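Local coordinates for denovo NTF2 (PDB 6W40), which is a de novo designed protein of the NTF2-like fold, made to explore diverse pocket structures and probably meant as a scaffold for binding sites, with no natural function, at residues E29-D32 against P33-F37; R60-H64 against W65-N69. One frame throughout, in Å; residues are numbered along the deposited sequence.

Interaction 1: E29-D32 against P33-F37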
# COMPACT_ATOMS: atom_id res chain seq x y z
N GLU A 29 11.55 -6.65 -10.38
CA GLU A 29 12.66 -6.30 -9.51
C GLU A 29 12.44 -6.74 -8.07
O GLU A 29 13.41 -6.79 -7.30
CB GLU A 29 12.92 -4.79 -9.56
CG GLU A 29 11.85 -3.95 -8.87
CD GLU A 29 12.01 -2.46 -9.15
OE1 GLU A 29 12.61 -2.11 -10.18
OE2 GLU A 29 11.52 -1.65 -8.33
N MET A 30 11.21 -7.05 -7.69
CA MET A 30 10.90 -7.48 -6.33
C MET A 30 10.58 -8.97 -6.24
O MET A 30 10.38 -9.48 -5.13
CB MET A 30 9.72 -6.68 -5.77
CG MET A 30 9.94 -5.18 -5.75
SD MET A 30 8.41 -4.32 -5.37
CE MET A 30 7.33 -5.05 -6.60
N ALA A 31 10.54 -9.68 -7.36
CA ALA A 31 10.21 -11.10 -7.37
C ALA A 31 11.45 -11.94 -7.09
O ALA A 31 12.51 -11.70 -7.66
CB ALA A 31 9.59 -11.49 -8.70
N ASP A 32 11.30 -12.92 -6.19
CA ASP A 32 12.35 -13.90 -5.98
C ASP A 32 12.61 -14.66 -7.28
O ASP A 32 11.68 -14.90 -8.06
CB ASP A 32 11.94 -14.86 -4.86
CG ASP A 32 13.01 -15.89 -4.53
OD1 ASP A 32 13.25 -16.80 -5.35
OD2 ASP A 32 13.62 -15.78 -3.45
N PRO A 33 13.86 -15.02 -7.55
CA PRO A 33 14.15 -15.82 -8.75
C PRO A 33 13.32 -17.09 -8.86
O PRO A 33 13.03 -17.55 -9.97
CB PRO A 33 15.65 -16.13 -8.61
CG PRO A 33 16.18 -15.00 -7.80
CD PRO A 33 15.09 -14.62 -6.84
N ASP A 34 12.93 -17.67 -7.73
CA ASP A 34 12.11 -18.87 -7.68
C ASP A 34 10.70 -18.56 -7.19
O ASP A 34 10.11 -19.32 -6.43
CB ASP A 34 12.75 -19.94 -6.81
CG ASP A 34 14.13 -20.34 -7.30
OD1 ASP A 34 14.30 -20.50 -8.52
OD2 ASP A 34 15.04 -20.50 -6.45
N VAL A 35 10.15 -17.42 -7.61
CA VAL A 35 8.81 -17.02 -7.18
C VAL A 35 7.78 -17.99 -7.75
O VAL A 35 7.89 -18.45 -8.89
CB VAL A 35 8.52 -15.57 -7.62
CG1 VAL A 35 8.65 -15.42 -9.13
CG2 VAL A 35 7.15 -15.13 -7.14
N LYS A 36 6.79 -18.33 -6.93
CA LYS A 36 5.68 -19.17 -7.36
C LYS A 36 4.44 -18.32 -7.60
O LYS A 36 4.22 -17.30 -6.94
CB LYS A 36 5.37 -20.25 -6.32
CG LYS A 36 6.34 -21.41 -6.33
CD LYS A 36 5.85 -22.53 -5.42
CE LYS A 36 6.69 -23.78 -5.60
NZ LYS A 36 6.66 -24.24 -7.02
N PHE A 37 3.61 -18.76 -8.55
CA PHE A 37 2.42 -18.02 -8.94
C PHE A 37 1.33 -19.03 -9.28
O PHE A 37 1.52 -19.88 -10.14
CB PHE A 37 2.70 -17.13 -10.15
CG PHE A 37 1.58 -16.20 -10.51
CD1 PHE A 37 0.73 -15.71 -9.53
CD2 PHE A 37 1.37 -15.81 -11.82
CE1 PHE A 37 -0.31 -14.86 -9.86
CE2 PHE A 37 0.34 -14.96 -12.16
CZ PHE A 37 -0.50 -14.48 -11.17
O HOH W 1 15.99 -18.76 -5.00
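Asp32 grips the turn that follows it with two oxygens, one from its side chain and one from its backbone. The carboxylate reaches forward to the amide of Asp34: Asp34 N donates to Asp32 OD1 over 2.6 Å, nearly straight at 162°, and enters on the anti lone pair, away from OD2. With CG anti to the backbone N (chi1 -177°), the carboxylate leans over the start of the Pro33 ring and faces the first N-H beyond the proline, which has none of its own. The backbone bond is more bent. Val35 N lies 3.0 Å from Asp32 O and sits well above the carbonyl plane rather than on a lone pair.

The two aspartates also share a charge problem, since Asp32 OD1 and Asp34 OD2 come within 4.3 Å. A water sits between them, donating to Asp34 OD2 at 2.5 Å and, weakly, to Asp32 OD1, and may ease the repulsion. Lys113 touches Asp32 and hydrogen-bonds Asp34 O through NZ.

On the buried side the contact is apolar: Ala31 CB meets Val35 CG1 at 4.1 Å, and helix 51-65 covers both through Arg51 and Val54.

The whole is an Asx turn superposed on a type I beta turn, Asp32 to Val35, with Pro33 at its second position. It turns the chain from the short strand 31-32 into strand 35-41.

Interaction 2: R60-H64 against W65-N69; sequences RLLEH and WRVRN
Trp65 packs back against the last turn of its own helix. His64 turns the edge of its ring toward one face of the indole, an edge-to-face pair with centroids 4.7 Å apart and planes at 61°; ND1 leads, above the rim of the six-membered ring. At the indole's own edge, close to the ring plane, Leu61 O lies 3.2 Å from CE3, while Leu61 CD1 comes obliquely to CZ3 (3.4 Å) from the side opposite His64. Trp65 CG is anti to the carbonyl carbon (chi1 -83°), which swings the ring back between His64 and Leu61.

Arg66 then leaves the helix with positive phi (54°), and its amide makes a weak bond to Glu63 O. Val67 N closes the end more firmly, 3.0 Å from Leu62 O and fairly straight. Beside that bond Leu62 CD2 meets Val67 CB at 3.8 Å, the apolar clasp of a Schellman motif. Arg68 and Asn69 carry on as strand, forming a classic beta bulge opposite Glu89.

Helix 51-65 hands over through Arg66 to strand 67-72, which pairs with strand 81-90. Trp65 meets Trp88 there, hydrogen-bonds Glu99 through NE1 and touches Ile119, while Leu61 packs on strands 35-41 and 111-119.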
# COMPACT_ATOMS: atom_id res chain seq x y z
N ARG A 60 -0.02 -11.21 -18.65
CA ARG A 60 -1.18 -11.61 -19.44
C ARG A 60 -2.46 -11.51 -18.62
O ARG A 60 -3.50 -11.10 -19.13
CB ARG A 60 -1.00 -13.03 -19.97
CG ARG A 60 -2.25 -13.56 -20.65
CD ARG A 60 -2.22 -15.06 -20.83
NE ARG A 60 -3.56 -15.60 -21.00
CZ ARG A 60 -4.23 -15.61 -22.15
NH1 ARG A 60 -3.68 -15.11 -23.24
NH2 ARG A 60 -5.46 -16.12 -22.20
N LEU A 61 -2.39 -11.89 -17.34
CA LEU A 61 -3.56 -11.79 -16.47
C LEU A 61 -4.03 -10.35 -16.36
O LEU A 61 -5.23 -10.07 -16.45
CB LEU A 61 -3.23 -12.36 -15.09
CG LEU A 61 -4.28 -12.16 -13.99
CD1 LEU A 61 -5.46 -13.09 -14.21
CD2 LEU A 61 -3.66 -12.40 -12.63
N LEU A 62 -3.10 -9.41 -16.17
CA LEU A 62 -3.46 -8.00 -16.06
C LEU A 62 -3.94 -7.44 -17.39
O LEU A 62 -4.77 -6.53 -17.42
CB LEU A 62 -2.28 -7.20 -15.54
CG LEU A 62 -1.67 -7.65 -14.21
CD1 LEU A 62 -0.46 -6.81 -13.84
CD2 LEU A 62 -2.71 -7.61 -13.10
N GLU A 63 -3.43 -7.97 -18.51
CA GLU A 63 -3.87 -7.51 -19.82
C GLU A 63 -5.32 -7.90 -20.10
O GLU A 63 -6.05 -7.15 -20.76
CB GLU A 63 -2.96 -8.05 -20.92
CG GLU A 63 -1.65 -7.31 -21.09
CD GLU A 63 -0.90 -7.74 -22.34
OE1 GLU A 63 -1.33 -8.72 -22.98
OE2 GLU A 63 0.11 -7.09 -22.68
N HIS A 64 -5.75 -9.07 -19.61
CA HIS A 64 -7.10 -9.53 -19.89
C HIS A 64 -8.15 -8.69 -19.16
O HIS A 64 -9.27 -8.54 -19.65
CB HIS A 64 -7.25 -11.00 -19.53
CG HIS A 64 -8.54 -11.61 -19.99
ND1 HIS A 64 -9.67 -11.63 -19.22
CD2 HIS A 64 -8.86 -12.23 -21.16
CE1 HIS A 64 -10.65 -12.24 -19.88
NE2 HIS A 64 -10.18 -12.61 -21.06
N TRP A 65 -7.80 -8.16 -17.99
CA TRP A 65 -8.70 -7.30 -17.24
C TRP A 65 -8.35 -5.82 -17.35
O TRP A 65 -9.08 -4.99 -16.80
CB TRP A 65 -8.72 -7.72 -15.76
CG TRP A 65 -9.64 -8.87 -15.46
CD1 TRP A 65 -10.92 -8.79 -15.00
CD2 TRP A 65 -9.35 -10.26 -15.59
NE1 TRP A 65 -11.45 -10.05 -14.84
CE2 TRP A 65 -10.51 -10.97 -15.20
CE3 TRP A 65 -8.23 -10.98 -16.01
CZ2 TRP A 65 -10.57 -12.36 -15.21
CZ3 TRP A 65 -8.30 -12.37 -16.02
CH2 TRP A 65 -9.46 -13.04 -15.62
N ARG A 66 -7.27 -5.48 -18.06
CA ARG A 66 -6.81 -4.10 -18.20
C ARG A 66 -6.62 -3.45 -16.83
O ARG A 66 -7.10 -2.35 -16.55
CB ARG A 66 -7.78 -3.28 -19.06
CG ARG A 66 -8.15 -3.94 -20.38
CD ARG A 66 -8.91 -2.98 -21.28
NE ARG A 66 -9.40 -3.63 -22.49
CZ ARG A 66 -9.94 -2.99 -23.52
NH1 ARG A 66 -10.06 -1.67 -23.49
NH2 ARG A 66 -10.37 -3.67 -24.58
N VAL A 67 -5.89 -4.15 -15.96
CA VAL A 67 -5.77 -3.74 -14.57
C VAL A 67 -4.83 -2.55 -14.46
O VAL A 67 -3.71 -2.56 -14.99
CB VAL A 67 -5.26 -4.91 -13.71
CG1 VAL A 67 -5.02 -4.45 -12.28
CG2 VAL A 67 -6.26 -6.06 -13.74
N ARG A 68 -5.30 -1.50 -13.78
CA ARG A 68 -4.45 -0.38 -13.38
C ARG A 68 -3.99 -0.51 -11.94
O ARG A 68 -2.80 -0.36 -11.65
CB ARG A 68 -5.20 0.94 -13.58
CG ARG A 68 -5.39 1.34 -15.03
CD ARG A 68 -6.10 2.67 -15.14
NE ARG A 68 -6.15 3.15 -16.52
CZ ARG A 68 -6.75 4.28 -16.89
NH1 ARG A 68 -7.34 5.04 -15.99
NH2 ARG A 68 -6.74 4.64 -18.17
N ASN A 69 -4.91 -0.79 -11.02
CA ASN A 69 -4.57 -1.03 -9.62
C ASN A 69 -5.66 -1.93 -9.03
O ASN A 69 -6.46 -2.53 -9.75
CB ASN A 69 -4.42 0.29 -8.86
CG ASN A 69 -3.61 0.14 -7.59
OD1 ASN A 69 -2.89 -0.84 -7.40
ND2 ASN A 69 -3.73 1.12 -6.69

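Overall arrangement
Helix 51-65 ties the two contacts together. Its first turn lies against the Asp32 turn of interaction 1, and its last turn is the one capped in interaction 2, so the centres stand about 19 Å apart. They meet directly in one place: Phe37 CZ, at the far end of segment 33-37, packs on Leu61 CD2 of the second contact at 4.1 Å. Strand 111-119 runs past both, and both reach the same sheet. In series along the chain, one contact leads into the curved sheet and the other returns from helix to sheet. NTF2-like folds typically hold their pocket between such a sheet and the helices, which is probably so here.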